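Sulfoquinovosidase (PDB 5AEG) hydrolyses sulfoquinovosyl diacylglycerides and simpler sulfoquinovosides to free sulfoquinovose, and is likely to make plant sulfolipid headgroups available to bacterial sulfoglycolysis. Local coordinates at residues S151-G156 and L479-A484; G506-L511 and E538-G543; W635-T640 and P659-A664. One frame throughout, in Å; residues are numbered along the deposited sequence.

Contact 1: S151-G156 and L479-A484. With CA (calcium ion), chain D.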
loop_
_atom_site.group_PDB
_atom_site.type_symbol
_atom_site.label_atom_id
_atom_site.label_comp_id
_atom_site.label_asym_id
_atom_site.label_seq_id
_atom_site.Cartn_x
_atom_site.Cartn_y
_atom_site.Cartn_z
ATOM N N SER A 151 -9.602 -2.729 -4.590
ATOM C CA SER A 151 -10.939 -2.511 -4.066
ATOM C C SER A 151 -10.880 -1.806 -2.728
ATOM O O SER A 151 -9.782 -1.523 -2.200
ATOM C CB SER A 151 -11.721 -3.810 -3.876
ATOM O OG SER A 151 -11.376 -4.626 -2.720
ATOM N N GLU A 152 -12.057 -1.482 -2.197
ATOM C CA GLU A 152 -12.073 -1.127 -0.759
ATOM C C GLU A 152 -11.464 -2.271 0.006
ATOM O O GLU A 152 -11.543 -3.473 -0.325
ATOM C CB GLU A 152 -13.439 -0.816 -0.221
ATOM C CG GLU A 152 -14.170 0.310 -0.965
ATOM C CD GLU A 152 -13.293 1.499 -1.161
ATOM O OE1 GLU A 152 -12.691 1.926 -0.117
ATOM O OE2 GLU A 152 -13.146 1.979 -2.342
ATOM N N GLN A 153 -10.833 -1.915 1.118
ATOM C CA GLN A 153 -10.038 -2.861 1.859
ATOM C C GLN A 153 -10.852 -3.754 2.868
ATOM O O GLN A 153 -10.378 -4.784 3.333
ATOM C CB GLN A 153 -9.010 -1.976 2.601
ATOM C CG GLN A 153 -7.872 -2.748 3.288
ATOM C CD GLN A 153 -7.963 -2.643 4.767
ATOM O OE1 GLN A 153 -8.979 -2.224 5.315
ATOM N NE2 GLN A 153 -6.894 -3.005 5.436
ATOM N N GLY A 154 -12.094 -3.355 3.158
ATOM C CA GLY A 154 -12.945 -4.097 4.017
ATOM C C GLY A 154 -13.077 -3.446 5.381
ATOM O O GLY A 154 -12.180 -2.756 5.830
ATOM N N VAL A 155 -14.205 -3.670 6.063
ATOM C CA VAL A 155 -14.366 -3.201 7.469
ATOM C C VAL A 155 -14.537 -4.457 8.287
ATOM O O VAL A 155 -15.578 -5.170 8.239
ATOM C CB VAL A 155 -15.635 -2.309 7.548
ATOM C CG1 VAL A 155 -16.010 -1.987 8.991
ATOM C CG2 VAL A 155 -15.510 -1.109 6.593
ATOM N N GLY A 156 -13.524 -4.772 9.088
ATOM C CA GLY A 156 -13.467 -6.048 9.810
ATOM C C GLY A 156 -12.584 -7.105 9.133
ATOM O O GLY A 156 -11.709 -7.679 9.760
ATOM N N LEU A 479 -6.956 -8.217 14.871
ATOM C CA LEU A 479 -5.820 -8.610 14.054
ATOM C C LEU A 479 -5.996 -8.213 12.605
ATOM O O LEU A 479 -5.046 -7.717 11.976
ATOM C CB LEU A 479 -5.613 -10.124 14.139
ATOM C CG LEU A 479 -5.083 -10.651 15.458
ATOM C CD1 LEU A 479 -4.899 -12.175 15.418
ATOM C CD2 LEU A 479 -3.728 -10.004 15.692
ATOM N N ASP A 480 -7.155 -8.376 12.018
ATOM C CA ASP A 480 -7.321 -8.190 10.572
ATOM C C ASP A 480 -7.668 -6.770 10.131
ATOM O O ASP A 480 -7.533 -6.455 8.952
ATOM C CB ASP A 480 -8.395 -9.148 10.035
ATOM C CG ASP A 480 -8.000 -10.601 10.239
ATOM O OD1 ASP A 480 -7.158 -11.065 9.509
ATOM O OD2 ASP A 480 -8.523 -11.241 11.147
ATOM N N ASP A 481 -8.106 -5.921 11.053
ATOM C CA ASP A 481 -8.382 -4.570 10.688
ATOM C C ASP A 481 -8.084 -3.538 11.715
ATOM O O ASP A 481 -8.477 -2.366 11.609
ATOM C CB ASP A 481 -9.839 -4.486 10.162
ATOM C CG ASP A 481 -10.051 -3.426 9.076
ATOM O OD1 ASP A 481 -9.151 -2.703 8.555
ATOM O OD2 ASP A 481 -11.228 -3.235 8.659
ATOM N N GLY A 482 -7.267 -3.893 12.699
ATOM C CA GLY A 482 -6.948 -2.925 13.765
ATOM C C GLY A 482 -5.503 -2.518 13.674
ATOM O O GLY A 482 -4.833 -2.645 12.619
ATOM N N LEU A 483 -4.991 -1.971 14.754
ATOM C CA LEU A 483 -3.588 -1.563 14.822
ATOM C C LEU A 483 -2.593 -2.612 14.240
ATOM O O LEU A 483 -1.709 -2.250 13.474
ATOM C CB LEU A 483 -3.203 -1.139 16.267
ATOM C CG LEU A 483 -1.860 -0.464 16.538
ATOM C CD1 LEU A 483 -1.989 0.197 17.932
ATOM C CD2 LEU A 483 -0.705 -1.459 16.615
ATOM N N ALA A 484 -2.781 -3.860 14.645
ATOM C CA ALA A 484 -1.874 -4.970 14.266
ATOM C C ALA A 484 -1.698 -5.097 12.750
ATOM O O ALA A 484 -0.616 -5.421 12.270
ATOM C CB ALA A 484 -2.368 -6.208 14.783
HETATM CA CA CA D . -10.494 -1.478 6.946
HETATM O O HOH W 1 -11.908 -0.321 8.481
#

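Contact 2: G506-L511 and E538-G543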
loop_
_atom_site.group_PDB
_atom_site.type_symbol
_atom_site.label_atom_id
_atom_site.label_comp_id
_atom_site.label_asym_id
_atom_site.label_seq_id
_atom_site.Cartn_x
_atom_site.Cartn_y
_atom_site.Cartn_z
ATOM N N GLY A 506 -4.361 6.289 15.634
ATOM C CA GLY A 506 -5.643 5.932 16.282
ATOM C C GLY A 506 -6.626 5.226 15.367
ATOM O O GLY A 506 -7.761 4.931 15.783
ATOM N N GLY A 507 -6.229 5.017 14.092
ATOM C CA GLY A 507 -7.136 4.336 13.086
ATOM C C GLY A 507 -8.210 5.308 12.623
ATOM O O GLY A 507 -8.165 6.525 12.939
ATOM N N TYR A 508 -9.158 4.789 11.857
ATOM C CA TYR A 508 -10.075 5.630 11.104
ATOM C C TYR A 508 -11.583 5.230 11.279
ATOM O O TYR A 508 -12.456 6.061 11.635
ATOM C CB TYR A 508 -9.703 5.614 9.651
ATOM C CG TYR A 508 -10.729 6.320 8.768
ATOM C CD1 TYR A 508 -10.752 7.716 8.681
ATOM C CD2 TYR A 508 -11.661 5.592 8.040
ATOM C CE1 TYR A 508 -11.678 8.382 7.872
ATOM C CE2 TYR A 508 -12.584 6.247 7.237
ATOM C CZ TYR A 508 -12.579 7.630 7.172
ATOM O OH TYR A 508 -13.482 8.303 6.395
ATOM N N THR A 509 -11.897 3.998 10.942
ATOM C CA THR A 509 -13.272 3.556 10.680
ATOM C C THR A 509 -14.048 3.435 11.984
ATOM O O THR A 509 -13.734 2.645 12.881
ATOM C CB THR A 509 -13.343 2.219 9.936
ATOM O OG1 THR A 509 -12.616 2.272 8.696
ATOM C CG2 THR A 509 -14.797 1.849 9.674
ATOM N N THR A 510 -15.072 4.281 12.080
ATOM C CA THR A 510 -15.801 4.501 13.281
ATOM C C THR A 510 -17.305 4.208 12.921
ATOM O O THR A 510 -18.035 5.091 12.525
ATOM C CB THR A 510 -15.616 5.952 13.705
ATOM O OG1 THR A 510 -14.236 6.340 13.683
ATOM C CG2 THR A 510 -16.177 6.177 15.065
ATOM N N LEU A 511 -17.714 2.980 13.035
ATOM C CA LEU A 511 -19.015 2.493 12.596
ATOM C C LEU A 511 -19.424 1.404 13.527
ATOM O O LEU A 511 -18.597 0.883 14.261
ATOM C CB LEU A 511 -18.889 1.865 11.215
ATOM C CG LEU A 511 -18.554 2.782 10.072
ATOM C CD1 LEU A 511 -18.366 1.927 8.790
ATOM C CD2 LEU A 511 -19.552 3.922 9.831
ATOM N N GLU A 538 -8.937 12.450 12.612
ATOM C CA GLU A 538 -10.108 12.447 13.501
ATOM C C GLU A 538 -11.008 11.225 13.402
ATOM O O GLU A 538 -11.708 10.867 14.354
ATOM C CB GLU A 538 -10.934 13.707 13.301
ATOM C CG GLU A 538 -10.172 14.992 13.651
ATOM C CD GLU A 538 -11.042 16.274 13.506
ATOM O OE1 GLU A 538 -12.105 16.215 12.836
ATOM O OE2 GLU A 538 -10.613 17.361 14.039
ATOM N N GLY A 539 -10.919 10.485 12.300
ATOM C CA GLY A 539 -11.860 9.376 11.983
ATOM C C GLY A 539 -13.125 9.886 11.302
ATOM O O GLY A 539 -13.406 11.099 11.280
ATOM N N ASN A 540 -13.935 8.985 10.787
ATOM C CA ASN A 540 -15.120 9.438 10.023
ATOM C C ASN A 540 -16.209 10.072 10.887
ATOM O O ASN A 540 -17.022 10.828 10.335
ATOM C CB ASN A 540 -15.755 8.366 9.153
ATOM C CG ASN A 540 -16.183 7.157 9.924
ATOM O OD1 ASN A 540 -15.356 6.491 10.486
ATOM N ND2 ASN A 540 -17.496 6.916 10.053
ATOM N N ARG A 541 -16.223 9.744 12.162
ATOM C CA ARG A 541 -17.195 10.298 13.230
ATOM C C ARG A 541 -16.406 10.901 14.377
ATOM O O ARG A 541 -16.192 10.252 15.439
ATOM C CB ARG A 541 -18.140 9.239 13.735
ATOM C CG ARG A 541 -19.202 8.763 12.718
ATOM C CD ARG A 541 -20.068 7.659 13.372
ATOM N NE ARG A 541 -20.932 7.017 12.371
ATOM C CZ ARG A 541 -21.599 5.869 12.511
ATOM N NH1 ARG A 541 -21.490 5.120 13.601
ATOM N NH2 ARG A 541 -22.349 5.435 11.499
ATOM N N PRO A 542 -15.868 12.093 14.139
ATOM C CA PRO A 542 -14.892 12.653 15.074
ATOM C C PRO A 542 -15.353 12.753 16.520
ATOM O O PRO A 542 -14.589 12.476 17.494
ATOM C CB PRO A 542 -14.628 14.025 14.475
ATOM C CG PRO A 542 -14.838 13.848 13.003
ATOM C CD PRO A 542 -16.027 12.932 12.942
ATOM N N GLY A 543 -16.642 13.093 16.684
ATOM C CA GLY A 543 -17.234 13.168 18.055
ATOM C C GLY A 543 -17.314 11.902 18.804
ATOM O O GLY A 543 -17.475 11.939 20.012
#

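Contact 3: W635-T640 and P659-A664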
loop_
_atom_site.group_PDB
_atom_site.type_symbol
_atom_site.label_atom_id
_atom_site.label_comp_id
_atom_site.label_asym_id
_atom_site.label_seq_id
_atom_site.Cartn_x
_atom_site.Cartn_y
_atom_site.Cartn_z
ATOM N N TRP A 635 21.001 -7.065 22.227
ATOM C CA TRP A 635 19.849 -6.139 22.215
ATOM C C TRP A 635 19.832 -5.367 23.502
ATOM O O TRP A 635 20.209 -5.886 24.550
ATOM C CB TRP A 635 18.558 -6.927 22.020
ATOM C CG TRP A 635 18.439 -7.495 20.660
ATOM C CD1 TRP A 635 18.588 -8.804 20.337
ATOM C CD2 TRP A 635 18.247 -6.792 19.409
ATOM N NE1 TRP A 635 18.407 -8.968 19.028
ATOM C CE2 TRP A 635 18.274 -7.746 18.415
ATOM C CE3 TRP A 635 18.046 -5.459 19.055
ATOM C CZ2 TRP A 635 18.088 -7.436 17.103
ATOM C CZ3 TRP A 635 17.826 -5.160 17.759
ATOM C CH2 TRP A 635 17.866 -6.134 16.795
ATOM N N VAL A 636 19.446 -4.096 23.414
ATOM C CA VAL A 636 19.237 -3.251 24.576
ATOM C C VAL A 636 17.828 -2.676 24.548
ATOM O O VAL A 636 17.458 -2.066 23.523
ATOM C CB VAL A 636 20.233 -2.062 24.527
ATOM C CG1 VAL A 636 20.076 -1.246 25.786
ATOM C CG2 VAL A 636 21.631 -2.596 24.419
ATOM N N HIS A 637 17.045 -2.960 25.568
ATOM C CA HIS A 637 15.711 -2.392 25.709
ATOM C C HIS A 637 15.798 -0.859 25.815
ATOM O O HIS A 637 16.527 -0.315 26.689
ATOM C CB HIS A 637 15.029 -3.034 26.876
ATOM C CG HIS A 637 13.621 -2.592 27.125
ATOM N ND1 HIS A 637 13.255 -1.850 28.231
ATOM C CD2 HIS A 637 12.495 -2.754 26.398
ATOM C CE1 HIS A 637 11.965 -1.589 28.178
ATOM N NE2 HIS A 637 11.466 -2.164 27.104
ATOM N N ALA A 638 15.080 -0.141 24.931
ATOM C CA ALA A 638 15.226 1.311 24.818
ATOM C C ALA A 638 14.944 2.067 26.127
ATOM O O ALA A 638 15.532 3.122 26.349
ATOM C CB ALA A 638 14.272 1.890 23.779
ATOM N N TRP A 639 14.029 1.577 26.937
ATOM C CA TRP A 639 13.496 2.413 28.031
ATOM C C TRP A 639 14.234 2.130 29.352
ATOM O O TRP A 639 14.209 2.965 30.261
ATOM C CB TRP A 639 11.972 2.346 28.247
ATOM C CG TRP A 639 11.317 2.479 26.870
ATOM C CD1 TRP A 639 10.654 1.511 26.188
ATOM C CD2 TRP A 639 11.358 3.617 26.024
ATOM N NE1 TRP A 639 10.291 1.961 24.959
ATOM C CE2 TRP A 639 10.743 3.240 24.792
ATOM C CE3 TRP A 639 11.870 4.887 26.148
ATOM C CZ2 TRP A 639 10.558 4.135 23.748
ATOM C CZ3 TRP A 639 11.729 5.776 25.093
ATOM C CH2 TRP A 639 11.027 5.383 23.888
ATOM N N THR A 640 14.802 0.940 29.476
ATOM C CA THR A 640 15.511 0.508 30.742
ATOM C C THR A 640 17.008 0.286 30.578
ATOM O O THR A 640 17.742 0.281 31.568
ATOM C CB THR A 640 14.892 -0.761 31.319
ATOM O OG1 THR A 640 15.046 -1.854 30.373
ATOM C CG2 THR A 640 13.429 -0.537 31.601
ATOM N N PRO A 659 7.548 -1.815 23.119
ATOM C CA PRO A 659 8.644 -2.838 23.106
ATOM C C PRO A 659 9.582 -2.588 21.956
ATOM O O PRO A 659 9.237 -2.928 20.786
ATOM C CB PRO A 659 7.889 -4.150 22.971
ATOM C CG PRO A 659 6.468 -3.842 23.369
ATOM C CD PRO A 659 6.251 -2.445 22.836
ATOM N N VAL A 660 10.661 -1.838 22.263
ATOM C CA VAL A 660 11.604 -1.336 21.316
ATOM C C VAL A 660 12.990 -1.705 21.850
ATOM O O VAL A 660 13.290 -1.418 23.006
ATOM C CB VAL A 660 11.508 0.205 21.139
ATOM C CG1 VAL A 660 12.635 0.734 20.277
ATOM C CG2 VAL A 660 10.139 0.620 20.499
ATOM N N PHE A 661 13.815 -2.319 21.008
ATOM C CA PHE A 661 15.147 -2.702 21.400
ATOM C C PHE A 661 16.116 -2.216 20.362
ATOM O O PHE A 661 15.750 -2.049 19.191
ATOM C CB PHE A 661 15.226 -4.238 21.515
ATOM C CG PHE A 661 14.249 -4.840 22.416
ATOM C CD1 PHE A 661 12.920 -4.958 22.041
ATOM C CD2 PHE A 661 14.650 -5.352 23.651
ATOM C CE1 PHE A 661 12.014 -5.524 22.912
ATOM C CE2 PHE A 661 13.768 -5.945 24.482
ATOM C CZ PHE A 661 12.436 -6.012 24.132
ATOM N N TYR A 662 17.322 -1.895 20.744
ATOM C CA TYR A 662 18.333 -1.539 19.802
ATOM C C TYR A 662 19.646 -2.349 19.963
ATOM O O TYR A 662 19.913 -2.906 21.035
ATOM C CB TYR A 662 18.630 -0.048 19.801
ATOM C CG TYR A 662 19.358 0.495 21.067
ATOM C CD1 TYR A 662 20.737 0.459 21.192
ATOM C CD2 TYR A 662 18.638 0.970 22.131
ATOM C CE1 TYR A 662 21.403 0.942 22.347
ATOM C CE2 TYR A 662 19.282 1.454 23.315
ATOM C CZ TYR A 662 20.661 1.486 23.388
ATOM O OH TYR A 662 21.234 1.967 24.583
ATOM N N ARG A 663 20.398 -2.382 18.879
ATOM C CA ARG A 663 21.641 -3.192 18.796
ATOM C C ARG A 663 22.741 -2.374 19.595
ATOM O O ARG A 663 23.082 -1.257 19.243
ATOM C CB ARG A 663 22.092 -3.389 17.337
ATOM C CG ARG A 663 21.199 -4.350 16.540
ATOM C CD ARG A 663 21.703 -4.594 15.139
ATOM N NE ARG A 663 23.033 -5.174 15.179
ATOM C CZ ARG A 663 24.148 -4.598 14.756
ATOM N NH1 ARG A 663 24.178 -3.346 14.260
ATOM N NH2 ARG A 663 25.296 -5.300 14.913
ATOM N N ALA A 664 23.248 -2.980 20.658
ATOM C CA ALA A 664 24.391 -2.441 21.470
ATOM C C ALA A 664 25.516 -1.993 20.606
ATOM O O ALA A 664 26.104 -0.991 20.882
ATOM C CB ALA A 664 24.854 -3.514 22.438
#

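Contact 1: S151-G156 and L479-A484
Asp481 reaches across to the loop of Val155 and Gly156, and its side chain can be followed outward from the backbone. Its CB already lies against the peptide of Gly156, 3.7 Å from Gly156 O. Beyond it, Asp481 CG lies 2.9 Å from a calcium ion, which both carboxylate oxygens bind. The contact of Asp481 OD1 with the calcium is 2.4 Å; that of Asp481 OD2 is longer, at 2.6 Å, and this oxygen also accepts a hydrogen bond. Gly156 N donates to Asp481 OD2 over 2.8 Å with an N-H...O angle of 154°, and OD2 accepts with the lone pair that points away from OD1. Two metal contacts and this bond fix the rotation of the carboxylate. The short 3.0 Å separation of Gly154 O from Asp481 OD2 would otherwise be unfavourable, but both oxygens are drawn to the same cation, Gly154 O at 2.4 Å. The side-chain amide of Gln153 and water 1 add further ligands, and Asp472 completes the shell with its backbone O and its OD2. Gly154 and Gly156 suit their places because, at their backbone angles, a CB would collide with the carbonyl oxygen of the preceding residue; the loop can thus turn one carbonyl to the metal and, two residues on, an N-H to Asp481. Neighbouring Asp480 packs its CB against Gly156 O, while its carboxylate turns to Ser137 and Asn158. Oxygen-rich ligands with a bidentate carboxylate are typical of protein calcium sites. Here the ion joins a loop of the N-terminal galactose mutarotase-like domain to a TIM-barrel loop, beside the active site, since Asp472 is also the inferred proton donor.

Contact 2: G506-L511 and E538-G543
Asn540 offers its side-chain amide to the backbone of Thr510 much as another peptide would. Thr510 N donates to Asn540 OD1 over 2.7 Å, lying in the carbonyl plane on a lone pair, while Asn540 ND2 returns a bond of 3.1 Å to Thr510 O, approaching from above that carbonyl's plane. The first torsion (chi1 58°) sets CG between the backbone N and the carbonyl carbon, a placing that turns the amide to face Thr510. With an alanine here, Thr510 N and Thr510 O are both likely to lose these partners, leaving the weak backbone bond and packing to bridge the two loops.

The backbone of Asn540 takes part as well: its N lies over one face of the Tyr508 ring, 3.7 Å from Tyr508 CE1, and donates a weak bond to Tyr508 O. That carbonyl receives a firmer bond from Thr510 OG1, at 2.7 Å, and Asn545 in turn donates to this hydroxyl. Gly539 is needed where the two segments come closest, since a CB there would press against both Tyr508 O and Thr510 OG1. Beside Thr510, the extended Arg541 lays one face of its guanidinium over Thr510 O and Leu511 CD2, the methyl lying 3.6 Å from Arg541 NH2.

Further out, Asn540 O accepts from Arg301, and the Tyr508 ring meets that of His537 edge-to-face; Arg301 and His537 both bind the sulfolipid substrate. The two segments therefore belong to the catalytic rim of a (beta/alpha)8 barrel, built from the loops that follow the adjacent parallel strands 501-505 and 534-536.

Contact 3: W635-T640 and P659-A664
Val636 sits over the ring of Tyr662, its CB 3.8 Å from the ring centroid and only 14° off the normal, a CH-pi contact. With CG1 anti to the backbone N (chi1 -176°), that methyl runs on along the ring to Tyr662 OH, at 3.6 Å, while CG2 turns to Ala664 CB. A branched aliphatic suits this place because it spreads over a flat ring. Phe672 meets the same tyrosine ring from the helix 669-673. Next along, Ala638 is small enough to pack its CB against Val660 CG1.

Val636 and Tyr662 stand on neighbouring antiparallel strands, 635-637 and 660-663, in the beta-sheet of the C-terminal domain of this GH31 enzyme. They form a hydrogen-bonded pair: Val636 N donates to Tyr662 O over 2.7 Å and Tyr662 N to Val636 O over 2.8 Å. Where the first strand ends, Ala638 N continues the ladder to Val660 O in a nearly straight bond (173°).

On the other face, His637 brings CD2 over one face of the Phe661 ring, the two rings meeting obliquely, and His637 ND1 shares a 2.8 Å hydrogen bond with Thr640 OG1. Farther along, Phe661 CB touches Trp635 CE3, and the indole's six-membered ring takes an off-centre CH-pi contact from Arg663 CG, 4.1 Å from its centroid. The long aliphatic stem of Arg663 lets it serve the indole and still bring its guanidinium to salt bridges with Asp612 and Asp633.

Overall arrangement
The three contacts come in order along the chain without overlapping. Contacts 1 and 2 are neighbours, their centres about 14 Å apart, and they touch where Val155 CG1 packs on Thr509 CG2 at 4.1 Å. Asp472 is shared by both, binding the calcium of contact 1 and touching Tyr508 and Thr509 of contact 2, and both probably border the same catalytic pocket of the TIM barrel. Contact 3 stands apart, its centre about 30 Å from that of contact 1 and 33 Å from that of contact 2, within the C-terminal beta-domain. Helix 552-567, which follows 538-543, packs against Trp639 and so joins that domain to the barrel.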